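Local coordinates for protein fibroblast growth factor 18 (Homo sapiens, PDB 4CJM) that acts as a secreted growth factor of the heparin-binding family, interacting with FGFR3 and FGFR4, regulating cell proliferation, differentiation and migration and required for normal bone development, at residues A[10-15]-A[119-124]; A[17-22]-A[35-40]; A[45-50]-A[77-82]; A[59-64]-A[98-103]. All blocks are in the same frame, centred on the assembly; numbering follows the deposited sequence.

Contact 1: A[10-15]-A[119-124]; sequences SRTSGK and NQQDVH
The carbonyl oxygen of H124 is gripped from the 10-15 turn by R11: R11 N donates to H124 O over 3.0 Å in a nearly straight bond (166°). Water 1 approaches the same atom, its oxygen 2.9 Å from H124 O, and also lies 2.6 Å from S10 OG, so that S10 reaches the second segment through solvent. The R11 side chain makes a second link. With CG anti to the backbone N (chi1 -177°) and the chain extended as far as NE, it runs alongside H124 and sets R11 NH1 3.2 Å from H124 ND1. This is a bent bond that leaves both planes at a tilt. Since H124 ND1 accepts from R11 while NE2 bonds to the carbonyl of E118, the ring is probably neutral, with its proton on NE2.

The two segments join the turn that follows the first strand of the beta-trefoil to the loop leading into its last strand, 125-128. The turn is shaped by an ST motif, in which S13 N donates to S10 OG, while residues 121-122 form a short 3-10 turn. Over one face of the R11 guanidinium lies the amide of Q121, the two planes 20° apart; Q121 NE2 sits toward the rim, and since both groups are donors the pair is a stack without a hydrogen bond. Nearby, the methyl T12 CG2 packs at 3.5 Å on Q121 CB and reaches the carboxylate of D122. The polar ends of these residues turn elsewhere, T12 OG1 to the carbonyl of F104 and D122 OD2 to a salt bridge with R111.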
loop_
_atom_site.group_PDB
_atom_site.type_symbol
_atom_site.label_atom_id
_atom_site.label_comp_id
_atom_site.label_asym_id
_atom_site.label_seq_id
_atom_site.Cartn_x
_atom_site.Cartn_y
_atom_site.Cartn_z
ATOM N N SER A 10 -6.322 6.630 2.249
ATOM C CA SER A 10 -6.466 5.886 3.494
ATOM C C SER A 10 -7.762 6.251 4.179
ATOM O O SER A 10 -7.980 7.397 4.543
ATOM C CB SER A 10 -5.292 6.183 4.442
ATOM O OG SER A 10 -5.540 5.703 5.761
ATOM N N ARG A 11 -8.608 5.263 4.401
ATOM C CA ARG A 11 -9.827 5.463 5.164
ATOM C C ARG A 11 -9.602 6.174 6.507
ATOM O O ARG A 11 -10.386 7.040 6.872
ATOM C CB ARG A 11 -10.536 4.123 5.388
ATOM C CG ARG A 11 -11.862 4.245 6.117
ATOM C CD ARG A 11 -12.583 2.914 6.235
ATOM N NE ARG A 11 -13.902 3.110 6.832
ATOM C CZ ARG A 11 -14.838 2.171 6.969
ATOM N NH1 ARG A 11 -14.607 0.917 6.586
ATOM N NH2 ARG A 11 -16.014 2.491 7.499
ATOM N N THR A 12 -8.560 5.806 7.246
ATOM C CA THR A 12 -8.358 6.377 8.582
ATOM C C THR A 12 -7.572 7.651 8.542
ATOM O O THR A 12 -7.844 8.537 9.310
ATOM C CB THR A 12 -7.659 5.425 9.586
ATOM O OG1 THR A 12 -6.397 5.013 9.067
ATOM C CG2 THR A 12 -8.503 4.204 9.853
ATOM N N SER A 13 -6.595 7.747 7.664
ATOM C CA SER A 13 -5.712 8.911 7.669
ATOM C C SER A 13 -6.310 10.088 6.923
ATOM O O SER A 13 -5.917 11.215 7.143
ATOM C CB SER A 13 -4.331 8.552 7.068
ATOM O OG SER A 13 -4.118 9.167 5.810
ATOM N N GLY A 14 -7.227 9.818 6.004
ATOM C CA GLY A 14 -7.831 10.873 5.194
ATOM C C GLY A 14 -6.930 11.459 4.112
ATOM O O GLY A 14 -7.352 12.334 3.380
ATOM N N LYS A 15 -5.708 10.953 3.983
ATOM C CA LYS A 15 -4.765 11.415 2.981
ATOM C C LYS A 15 -4.282 10.204 2.206
ATOM O O LYS A 15 -4.734 9.078 2.446
ATOM C CB LYS A 15 -3.576 12.072 3.647
ATOM C CG LYS A 15 -3.929 13.108 4.678
ATOM C CD LYS A 15 -4.123 14.457 4.044
ATOM C CE LYS A 15 -4.186 15.519 5.155
ATOM N NZ LYS A 15 -3.252 15.317 6.331
ATOM N N ASN A 119 -10.576 -6.447 8.982
ATOM C CA ASN A 119 -11.735 -5.628 9.346
ATOM C C ASN A 119 -11.385 -4.265 9.956
ATOM O O ASN A 119 -12.280 -3.470 10.205
ATOM C CB ASN A 119 -12.701 -6.397 10.247
ATOM C CG ASN A 119 -12.121 -6.709 11.613
ATOM O OD1 ASN A 119 -11.066 -6.221 11.985
ATOM N ND2 ASN A 119 -12.801 -7.556 12.352
ATOM N N GLN A 120 -10.106 -3.992 10.197
ATOM C CA GLN A 120 -9.687 -2.685 10.692
ATOM C C GLN A 120 -9.772 -1.619 9.616
ATOM O O GLN A 120 -9.341 -1.817 8.480
ATOM C CB GLN A 120 -8.245 -2.709 11.156
ATOM C CG GLN A 120 -7.980 -3.517 12.404
ATOM C CD GLN A 120 -6.511 -3.579 12.729
ATOM O OE1 GLN A 120 -5.665 -3.101 11.974
ATOM N NE2 GLN A 120 -6.197 -4.165 13.853
ATOM N N GLN A 121 -10.324 -0.475 9.993
ATOM C CA GLN A 121 -10.405 0.661 9.099
ATOM C C GLN A 121 -9.028 1.095 8.639
ATOM O O GLN A 121 -8.845 1.499 7.504
ATOM C CB GLN A 121 -11.091 1.808 9.806
ATOM C CG GLN A 121 -12.520 1.460 10.185
ATOM C CD GLN A 121 -13.354 2.680 10.496
ATOM O OE1 GLN A 121 -12.820 3.766 10.733
ATOM N NE2 GLN A 121 -14.667 2.523 10.455
ATOM N N ASP A 122 -8.054 0.970 9.537
ATOM C CA ASP A 122 -6.668 1.305 9.245
ATOM C C ASP A 122 -6.187 0.691 7.937
ATOM O O ASP A 122 -5.291 1.231 7.327
ATOM C CB ASP A 122 -5.748 0.868 10.406
ATOM C CG ASP A 122 -5.966 1.688 11.681
ATOM O OD1 ASP A 122 -6.988 2.393 11.777
ATOM O OD2 ASP A 122 -5.136 1.622 12.621
ATOM N N VAL A 123 -6.748 -0.440 7.528
ATOM C CA VAL A 123 -6.227 -1.166 6.376
ATOM C C VAL A 123 -7.099 -0.983 5.142
ATOM O O VAL A 123 -6.932 -1.692 4.145
ATOM C CB VAL A 123 -6.000 -2.685 6.686
ATOM C CG1 VAL A 123 -5.275 -2.859 8.014
ATOM C CG2 VAL A 123 -7.292 -3.495 6.723
ATOM N N HIS A 124 -8.026 -0.039 5.202
ATOM C CA HIS A 124 -8.953 0.188 4.104
ATOM C C HIS A 124 -8.545 1.377 3.249
ATOM O O HIS A 124 -8.080 2.398 3.757
ATOM C CB HIS A 124 -10.354 0.405 4.654
ATOM C CG HIS A 124 -10.873 -0.774 5.397
ATOM N ND1 HIS A 124 -11.903 -0.685 6.301
ATOM C CD2 HIS A 124 -10.483 -2.071 5.396
ATOM C CE1 HIS A 124 -12.146 -1.878 6.806
ATOM N NE2 HIS A 124 -11.298 -2.735 6.271
HETATM O O HOH W 1 -6.503 3.272 6.037
#

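Contact 2: A[17-22]-A[35-40]; sequences IQVLGR and AQLLVE
The flat group where I17 meets A35 is the peptide after I17: A35 CA comes up beyond the oxygen, slightly off the peptide plane, and the A35 methyl lies further off to the same face. I17 O and A35 CA are 3.2 Å apart with an angle of 137° at the hydrogen, a CA-H...O contact. The methyl of A35 lies against the same oxygen. The closest pair of alpha carbons is Q18 CA and A35 CA, 4.3 Å apart. The amide of Q18 is engaged away from this junction: its oxygen accepts from R27 N and S25 OG.

Apolar side chains do the rest. L37 reaches across with its two methyls, CD2 resting 4.1 Å from V19 CG2 and CD1 lying 4.5 Å from I17 CB. Chi2 of -178° puts CD1 anti to CA, and with this rotation CD1 faces I17 while CD2 faces V19. V19 answers with CG2, the branch beside its backbone N, and the two side chains meet at a slant.

All the touching residues are buried in the beta-trefoil interior. Strand 16-19, paired with 24-25 in a small hairpin, here leans on the beginning of strand 37-41 from the six-stranded sheet. L8 of strand 3-10 touches both I17 and L37, I50 of strand 47-52 adjoins L37, and I24 covers V19.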
loop_
_atom_site.group_PDB
_atom_site.type_symbol
_atom_site.label_atom_id
_atom_site.label_comp_id
_atom_site.label_asym_id
_atom_site.label_seq_id
_atom_site.Cartn_x
_atom_site.Cartn_y
_atom_site.Cartn_z
ATOM N N ILE A 17 -1.365 7.539 0.435
ATOM C CA ILE A 17 -0.118 6.831 0.645
ATOM C C ILE A 17 0.981 7.524 -0.140
ATOM O O ILE A 17 0.806 7.830 -1.336
ATOM C CB ILE A 17 -0.203 5.369 0.168
ATOM C CG1 ILE A 17 -1.213 4.588 1.021
ATOM C CG2 ILE A 17 1.164 4.710 0.232
ATOM C CD1 ILE A 17 -1.344 3.127 0.643
ATOM N N GLN A 18 2.098 7.744 0.544
ATOM C CA GLN A 18 3.299 8.313 -0.029
ATOM C C GLN A 18 4.469 7.335 0.058
ATOM O O GLN A 18 4.705 6.742 1.127
ATOM C CB GLN A 18 3.697 9.539 0.745
ATOM C CG GLN A 18 2.677 10.645 0.702
ATOM C CD GLN A 18 2.977 11.695 1.748
ATOM O OE1 GLN A 18 2.934 11.412 2.951
ATOM N NE2 GLN A 18 3.231 12.914 1.310
ATOM N N VAL A 19 5.171 7.139 -1.063
ATOM C CA VAL A 19 6.459 6.463 -1.058
ATOM C C VAL A 19 7.486 7.576 -1.117
ATOM O O VAL A 19 7.814 8.096 -2.192
ATOM C CB VAL A 19 6.627 5.499 -2.243
ATOM C CG1 VAL A 19 7.963 4.791 -2.136
ATOM C CG2 VAL A 19 5.498 4.481 -2.278
ATOM N N LEU A 20 7.978 7.935 0.065
ATOM C CA LEU A 20 8.940 9.021 0.231
ATOM C C LEU A 20 10.370 8.572 -0.013
ATOM O O LEU A 20 11.286 9.386 0.003
ATOM C CB LEU A 20 8.817 9.613 1.644
ATOM C CG LEU A 20 7.422 10.132 1.994
ATOM C CD1 LEU A 20 7.297 10.439 3.478
ATOM C CD2 LEU A 20 7.073 11.364 1.165
ATOM N N GLY A 21 10.555 7.281 -0.257
ATOM C CA GLY A 21 11.866 6.687 -0.329
ATOM C C GLY A 21 11.814 5.457 0.551
ATOM O O GLY A 21 10.913 4.655 0.432
ATOM N N ARG A 22 12.791 5.302 1.427
ATOM C CA ARG A 22 12.764 4.224 2.401
ATOM C C ARG A 22 11.529 4.352 3.297
ATOM O O ARG A 22 10.893 3.355 3.644
ATOM C CB ARG A 22 14.056 4.240 3.207
ATOM C CG ARG A 22 14.159 3.259 4.348
ATOM C CD ARG A 22 15.523 3.322 5.091
ATOM N NE ARG A 22 16.761 3.407 4.281
ATOM C CZ ARG A 22 17.552 4.480 4.102
ATOM N NH1 ARG A 22 17.269 5.675 4.626
ATOM N NH2 ARG A 22 18.653 4.359 3.361
ATOM N N ALA A 35 2.781 10.485 -3.905
ATOM C CA ALA A 35 1.583 9.676 -3.779
ATOM C C ALA A 35 1.153 9.031 -5.093
ATOM O O ALA A 35 0.203 8.255 -5.126
ATOM C CB ALA A 35 0.456 10.524 -3.225
ATOM N N GLN A 36 1.845 9.346 -6.173
ATOM C CA GLN A 36 1.543 8.744 -7.462
ATOM C C GLN A 36 2.150 7.360 -7.485
ATOM O O GLN A 36 3.368 7.219 -7.373
ATOM C CB GLN A 36 2.113 9.588 -8.596
ATOM C CG GLN A 36 1.708 11.056 -8.531
ATOM C CD GLN A 36 0.230 11.220 -8.285
ATOM O OE1 GLN A 36 -0.594 10.771 -9.091
ATOM N NE2 GLN A 36 -0.126 11.839 -7.160
ATOM N N LEU A 37 1.302 6.346 -7.619
ATOM C CA LEU A 37 1.735 4.949 -7.527
ATOM C C LEU A 37 1.559 4.203 -8.834
ATOM O O LEU A 37 0.475 4.208 -9.423
ATOM C CB LEU A 37 0.944 4.231 -6.448
ATOM C CG LEU A 37 0.860 4.944 -5.100
ATOM C CD1 LEU A 37 0.085 4.102 -4.108
ATOM C CD2 LEU A 37 2.219 5.256 -4.529
ATOM N N LEU A 38 2.646 3.612 -9.326
ATOM C CA LEU A 38 2.562 2.688 -10.453
ATOM C C LEU A 38 2.281 1.314 -9.861
ATOM O O LEU A 38 3.057 0.820 -9.046
ATOM C CB LEU A 38 3.844 2.710 -11.275
ATOM C CG LEU A 38 4.061 4.024 -12.044
ATOM C CD1 LEU A 38 5.527 4.182 -12.453
ATOM C CD2 LEU A 38 3.166 4.115 -13.276
ATOM N N VAL A 39 1.165 0.720 -10.267
ATOM C CA VAL A 39 0.730 -0.537 -9.718
ATOM C C VAL A 39 0.682 -1.588 -10.807
ATOM O O VAL A 39 0.066 -1.404 -11.863
ATOM C CB VAL A 39 -0.656 -0.428 -9.092
ATOM C CG1 VAL A 39 -1.064 -1.759 -8.492
ATOM C CG2 VAL A 39 -0.652 0.645 -8.022
ATOM N N GLU A 40 1.373 -2.687 -10.550
ATOM C CA GLU A 40 1.508 -3.754 -11.510
ATOM C C GLU A 40 0.584 -4.863 -11.045
ATOM O O GLU A 40 0.642 -5.238 -9.893
ATOM C CB GLU A 40 2.964 -4.217 -11.492
ATOM C CG GLU A 40 3.343 -5.099 -12.662
ATOM C CD GLU A 40 4.845 -5.277 -12.766
ATOM O OE1 GLU A 40 5.569 -4.917 -11.793
ATOM O OE2 GLU A 40 5.301 -5.769 -13.819
#

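Contact 3: A[45-50]-A[77-82]; sequences GSQVRI and ECVFIE
Strands 47-50 and 80-82 pair antiparallel but heavily twisted, their short axes 119° apart in direction, with V48 and F80 as a hydrogen-bonded pair and Q47 and I81 as the adjacent non-hydrogen-bonded one. Two bonds join the first pair, V48 N to F80 O at 2.8 Å and F80 N to V48 O at 3.0 Å. A third, E82 N to S46 O at 2.8 Å, is nearly straight at 173°.

V48 and F80 share the buried face of the sheet. V48 CG2 packs on F80 CB at 3.9 Å, while its other methyl, CG1, lies beside the carboxylate of E82. On the other face, I81 CD1 leans on the aliphatic part of Q47. V79 CG1, anti to the backbone N (chi1 -177°), touches Q47 CB at 3.8 Å, which leaves CG2 to sit over one face of the R49 guanidinium, toward its rim and 3.6 Å above the plane.

Beyond the pair, E82 OE2 forms a salt bridge with K127. The two strands of this beta-trefoil sheet are therefore held to each other by backbone hydrogen bonds and apolar side-chain packing, and the R49 guanidinium offers one face to a V79 methyl while its NE donates to G73 O.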
loop_
_atom_site.group_PDB
_atom_site.type_symbol
_atom_site.label_atom_id
_atom_site.label_comp_id
_atom_site.label_asym_id
_atom_site.label_seq_id
_atom_site.Cartn_x
_atom_site.Cartn_y
_atom_site.Cartn_z
ATOM N N GLY A 45 -4.880 -11.444 -11.567
ATOM C CA GLY A 45 -5.597 -10.334 -11.018
ATOM C C GLY A 45 -5.598 -10.291 -9.507
ATOM O O GLY A 45 -6.358 -9.521 -8.918
ATOM N N SER A 46 -4.764 -11.096 -8.854
ATOM C CA SER A 46 -4.828 -11.173 -7.397
ATOM C C SER A 46 -3.729 -10.364 -6.764
ATOM O O SER A 46 -3.931 -9.637 -5.781
ATOM C CB SER A 46 -4.697 -12.617 -6.977
ATOM O OG SER A 46 -5.678 -13.344 -7.680
ATOM N N GLN A 47 -2.554 -10.480 -7.358
ATOM C CA GLN A 47 -1.354 -9.907 -6.770
ATOM C C GLN A 47 -0.928 -8.592 -7.427
ATOM O O GLN A 47 -1.206 -8.354 -8.602
ATOM C CB GLN A 47 -0.211 -10.882 -6.864
ATOM C CG GLN A 47 -0.415 -12.103 -6.011
ATOM C CD GLN A 47 0.748 -13.097 -6.039
ATOM O OE1 GLN A 47 1.613 -13.066 -6.920
ATOM N NE2 GLN A 47 0.766 -13.984 -5.058
ATOM N N VAL A 48 -0.308 -7.727 -6.627
ATOM C CA VAL A 48 0.128 -6.421 -7.081
ATOM C C VAL A 48 1.496 -6.074 -6.534
ATOM O O VAL A 48 1.852 -6.479 -5.435
ATOM C CB VAL A 48 -0.862 -5.292 -6.673
ATOM C CG1 VAL A 48 -2.228 -5.540 -7.281
ATOM C CG2 VAL A 48 -0.969 -5.142 -5.165
ATOM N N ARG A 49 2.231 -5.299 -7.314
ATOM C CA ARG A 49 3.402 -4.601 -6.826
ATOM C C ARG A 49 3.095 -3.128 -6.915
ATOM O O ARG A 49 2.541 -2.665 -7.905
ATOM C CB ARG A 49 4.630 -4.931 -7.661
ATOM C CG ARG A 49 5.568 -5.918 -6.978
ATOM C CD ARG A 49 6.898 -6.186 -7.716
ATOM N NE ARG A 49 7.398 -7.549 -7.475
ATOM C CZ ARG A 49 6.989 -8.685 -8.054
ATOM N NH1 ARG A 49 6.014 -8.690 -8.964
ATOM N NH2 ARG A 49 7.572 -9.840 -7.712
ATOM N N ILE A 50 3.480 -2.392 -5.885
ATOM C CA ILE A 50 3.225 -0.972 -5.817
ATOM C C ILE A 50 4.533 -0.185 -5.762
ATOM O O ILE A 50 5.347 -0.356 -4.851
ATOM C CB ILE A 50 2.371 -0.657 -4.595
ATOM C CG1 ILE A 50 1.075 -1.456 -4.686
ATOM C CG2 ILE A 50 2.055 0.831 -4.531
ATOM C CD1 ILE A 50 0.233 -1.366 -3.447
ATOM N N GLU A 77 8.229 -10.039 -0.368
ATOM C CA GLU A 77 7.825 -9.027 0.588
ATOM C C GLU A 77 7.280 -7.768 -0.093
ATOM O O GLU A 77 6.663 -6.931 0.559
ATOM C CB GLU A 77 9.014 -8.631 1.461
ATOM C CG GLU A 77 9.535 -9.731 2.373
ATOM C CD GLU A 77 10.625 -9.244 3.310
ATOM O OE1 GLU A 77 11.330 -8.270 2.958
ATOM O OE2 GLU A 77 10.780 -9.828 4.407
ATOM N N CYS A 78 7.516 -7.620 -1.394
ATOM C CA CYS A 78 7.042 -6.457 -2.130
ATOM C C CYS A 78 5.801 -6.756 -2.975
ATOM O O CYS A 78 5.436 -5.965 -3.833
ATOM C CB CYS A 78 8.157 -5.918 -3.008
ATOM S SG CYS A 78 9.653 -5.496 -2.074
ATOM N N VAL A 79 5.126 -7.866 -2.683
ATOM C CA VAL A 79 3.904 -8.257 -3.365
ATOM C C VAL A 79 2.742 -8.315 -2.371
ATOM O O VAL A 79 2.901 -8.718 -1.216
ATOM C CB VAL A 79 4.040 -9.646 -4.001
ATOM C CG1 VAL A 79 2.779 -10.022 -4.765
ATOM C CG2 VAL A 79 5.243 -9.682 -4.918
ATOM N N PHE A 80 1.576 -7.882 -2.832
ATOM C CA PHE A 80 0.400 -7.842 -2.016
ATOM C C PHE A 80 -0.730 -8.475 -2.759
ATOM O O PHE A 80 -0.743 -8.498 -3.980
ATOM C CB PHE A 80 0.076 -6.401 -1.620
ATOM C CG PHE A 80 1.154 -5.774 -0.789
ATOM C CD1 PHE A 80 2.219 -5.108 -1.377
ATOM C CD2 PHE A 80 1.121 -5.901 0.584
ATOM C CE1 PHE A 80 3.220 -4.568 -0.587
ATOM C CE2 PHE A 80 2.112 -5.381 1.375
ATOM C CZ PHE A 80 3.164 -4.714 0.803
ATOM N N ILE A 81 -1.676 -8.992 -1.989
ATOM C CA ILE A 81 -2.886 -9.568 -2.507
ATOM C C ILE A 81 -3.928 -8.470 -2.370
ATOM O O ILE A 81 -4.108 -7.904 -1.297
ATOM C CB ILE A 81 -3.320 -10.807 -1.695
ATOM C CG1 ILE A 81 -2.157 -11.829 -1.551
ATOM C CG2 ILE A 81 -4.633 -11.337 -2.250
ATOM C CD1 ILE A 81 -1.601 -12.430 -2.827
ATOM N N GLU A 82 -4.599 -8.164 -3.467
ATOM C CA GLU A 82 -5.564 -7.083 -3.500
ATOM C C GLU A 82 -6.962 -7.630 -3.348
ATOM O O GLU A 82 -7.402 -8.443 -4.152
ATOM C CB GLU A 82 -5.455 -6.352 -4.814
ATOM C CG GLU A 82 -6.526 -5.300 -4.995
ATOM C CD GLU A 82 -6.292 -4.438 -6.214
ATOM O OE1 GLU A 82 -5.717 -4.931 -7.219
ATOM O OE2 GLU A 82 -6.700 -3.265 -6.163
#

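Contact 4: A[59-64]-A[98-103]; sequences LCMNRK and SGWYVG. With SO4 (sulfate ion), chain E.
The sulfur of M61 meets the indole of W100 at its rim, with M61 SD 3.7 Å from W100 CE3. This is a Met-aromatic contact at the edge, the sulfur lying 5.1 Å from the centroid of the six-membered ring and 84° off its normal. A bend at the last torsion (chi3 -84°) turns the terminal methyl away from the indole, bringing M61 CE within 3.4 Å of Y101 O. Further along the same rim come two backbone oxygens, R63 O at 3.4 Å from W100 CH2 and N62 O near CZ3. Deeper in, L59 CD2 touches V102 CG2 at 4.4 Å.

In the next shell, Y97 stacks on W100 and P114 packs against it. The disulfide from C60 to C78 and backbone bonding of M61 to E77 fix strand 58-61, while V102 bonds to L92 of strand 90-94. Outside, R63 NH2 binds oxygen O3 of a sulfate, probably from the crystallisation liquor, at 3.0 Å; R63 NE adds a weak bond.

The contact thus fastens the end of a beta-trefoil strand to the long loop ahead of the last strand without direct hydrogen bonds. Sulfur and carbonyl oxygens facing the C-H rim of the indole probably add a slight electrostatic attraction to the packing.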
loop_
_atom_site.group_PDB
_atom_site.type_symbol
_atom_site.label_atom_id
_atom_site.label_comp_id
_atom_site.label_asym_id
_atom_site.label_seq_id
_atom_site.Cartn_x
_atom_site.Cartn_y
_atom_site.Cartn_z
ATOM N N LEU A 59 6.861 -0.367 -2.538
ATOM C CA LEU A 59 6.289 -0.563 -1.217
ATOM C C LEU A 59 6.410 -2.031 -0.837
ATOM O O LEU A 59 5.948 -2.908 -1.583
ATOM C CB LEU A 59 4.817 -0.161 -1.230
ATOM C CG LEU A 59 4.030 -0.488 0.039
ATOM C CD1 LEU A 59 4.537 0.361 1.192
ATOM C CD2 LEU A 59 2.557 -0.229 -0.181
ATOM N N CYS A 60 7.029 -2.288 0.312
ATOM C CA CYS A 60 7.262 -3.645 0.792
ATOM C C CYS A 60 7.012 -3.750 2.286
ATOM O O CYS A 60 7.046 -2.745 3.001
ATOM C CB CYS A 60 8.704 -4.076 0.485
ATOM S SG CYS A 60 9.216 -3.689 -1.215
ATOM N N MET A 61 6.747 -4.969 2.749
ATOM C CA MET A 61 6.591 -5.258 4.173
ATOM C C MET A 61 7.636 -6.263 4.618
ATOM O O MET A 61 7.658 -7.409 4.139
ATOM C CB MET A 61 5.213 -5.827 4.452
ATOM C CG MET A 61 4.941 -6.049 5.930
ATOM S SD MET A 61 3.285 -6.678 6.251
ATOM C CE MET A 61 2.328 -5.173 6.280
ATOM N N ASN A 62 8.491 -5.855 5.547
ATOM C CA ASN A 62 9.579 -6.721 6.006
ATOM C C ASN A 62 9.091 -7.732 7.072
ATOM O O ASN A 62 7.909 -7.745 7.431
ATOM C CB ASN A 62 10.746 -5.870 6.495
ATOM C CG ASN A 62 10.450 -5.148 7.795
ATOM O OD1 ASN A 62 9.519 -5.503 8.524
ATOM N ND2 ASN A 62 11.265 -4.139 8.110
ATOM N N ARG A 63 10.004 -8.572 7.558
ATOM C CA ARG A 63 9.700 -9.640 8.522
ATOM C C ARG A 63 9.153 -9.128 9.860
ATOM O O ARG A 63 8.415 -9.844 10.544
ATOM C CB ARG A 63 10.954 -10.488 8.769
ATOM C CG ARG A 63 10.767 -11.644 9.759
ATOM C CD ARG A 63 11.873 -12.724 9.604
ATOM N NE ARG A 63 11.372 -14.079 9.343
ATOM C CZ ARG A 63 11.829 -15.195 9.935
ATOM N NH1 ARG A 63 12.779 -15.163 10.877
ATOM N NH2 ARG A 63 11.311 -16.376 9.595
ATOM N N LYS A 64 9.537 -7.913 10.237
ATOM C CA LYS A 64 9.020 -7.278 11.436
ATOM C C LYS A 64 7.615 -6.723 11.179
ATOM O O LYS A 64 7.011 -6.150 12.061
ATOM C CB LYS A 64 9.959 -6.143 11.891
ATOM C CG LYS A 64 11.396 -6.486 12.306
ATOM C CD LYS A 64 12.275 -5.210 12.405
ATOM C CE LYS A 64 12.732 -4.637 11.027
ATOM N NZ LYS A 64 12.926 -3.144 10.803
ATOM N N SER A 98 0.701 -13.875 5.104
ATOM C CA SER A 98 -0.755 -13.922 5.119
ATOM C C SER A 98 -1.287 -13.466 6.473
ATOM O O SER A 98 -0.676 -13.718 7.509
ATOM C CB SER A 98 -1.239 -15.336 4.815
ATOM O OG SER A 98 -2.650 -15.441 4.886
ATOM N N GLY A 99 -2.413 -12.771 6.450
ATOM C CA GLY A 99 -2.980 -12.191 7.658
ATOM C C GLY A 99 -2.445 -10.819 8.049
ATOM O O GLY A 99 -2.973 -10.224 8.970
ATOM N N TRP A 100 -1.380 -10.335 7.381
ATOM C CA TRP A 100 -0.801 -8.998 7.631
ATOM C C TRP A 100 -1.160 -8.068 6.500
ATOM O O TRP A 100 -1.086 -8.431 5.330
ATOM C CB TRP A 100 0.716 -9.030 7.707
ATOM C CG TRP A 100 1.296 -9.896 8.763
ATOM C CD1 TRP A 100 0.626 -10.750 9.602
ATOM C CD2 TRP A 100 2.687 -10.047 9.069
ATOM N NE1 TRP A 100 1.508 -11.399 10.430
ATOM C CE2 TRP A 100 2.783 -10.999 10.118
ATOM C CE3 TRP A 100 3.862 -9.483 8.560
ATOM C CZ2 TRP A 100 4.024 -11.402 10.659
ATOM C CZ3 TRP A 100 5.091 -9.883 9.108
ATOM C CH2 TRP A 100 5.155 -10.821 10.148
ATOM N N TYR A 101 -1.515 -6.842 6.863
ATOM C CA TYR A 101 -2.060 -5.880 5.915
ATOM C C TYR A 101 -1.333 -4.540 5.934
ATOM O O TYR A 101 -0.804 -4.111 6.957
ATOM C CB TYR A 101 -3.539 -5.646 6.249
ATOM C CG TYR A 101 -4.419 -6.843 5.976
ATOM C CD1 TYR A 101 -4.562 -7.887 6.911
ATOM C CD2 TYR A 101 -5.097 -6.943 4.777
ATOM C CE1 TYR A 101 -5.370 -8.983 6.633
ATOM C CE2 TYR A 101 -5.903 -8.029 4.499
ATOM C CZ TYR A 101 -6.035 -9.044 5.418
ATOM O OH TYR A 101 -6.863 -10.079 5.068
ATOM N N VAL A 102 -1.358 -3.868 4.790
ATOM C CA VAL A 102 -0.933 -2.485 4.682
ATOM C C VAL A 102 -1.965 -1.650 5.425
ATOM O O VAL A 102 -3.176 -1.761 5.149
ATOM C CB VAL A 102 -0.908 -2.043 3.210
ATOM C CG1 VAL A 102 -0.589 -0.562 3.084
ATOM C CG2 VAL A 102 0.102 -2.868 2.417
ATOM N N GLY A 103 -1.500 -0.820 6.362
ATOM C CA GLY A 103 -2.393 0.026 7.162
ATOM C C GLY A 103 -1.725 1.256 7.764
ATOM O O GLY A 103 -0.499 1.355 7.821
HETATM S S SO4 E . 8.898 -17.254 6.931
HETATM O O1 SO4 E . 8.122 -17.185 5.652
HETATM O O2 SO4 E . 8.269 -18.303 7.760
HETATM O O3 SO4 E . 8.949 -16.010 7.734
HETATM O O4 SO4 E . 10.304 -17.603 6.592
#

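Overall arrangement
All four contacts lie within a single beta-trefoil domain. Contact 1 spans nearly the whole chain and encloses the others: contact 2 comes early in that loop, followed by contacts 3 and 4, whose segments alternate. Contacts 2 and 3 share the six-stranded antiparallel sheet through neighbouring strands 37-41 and 47-52, with E40 N 2.9 Å from R49 O. Contacts 3 and 4, with centres about 11 Å apart, are locked together by the C60-C78 disulfide and by F80 packing on V102. V123 ties contact 1 to contact 4, while contacts 1 and 3, about 18 Å between centres, lie on opposite sides of the chain's centre. Sequence-distant strands and loops thus close one compact growth factor without alpha-helix.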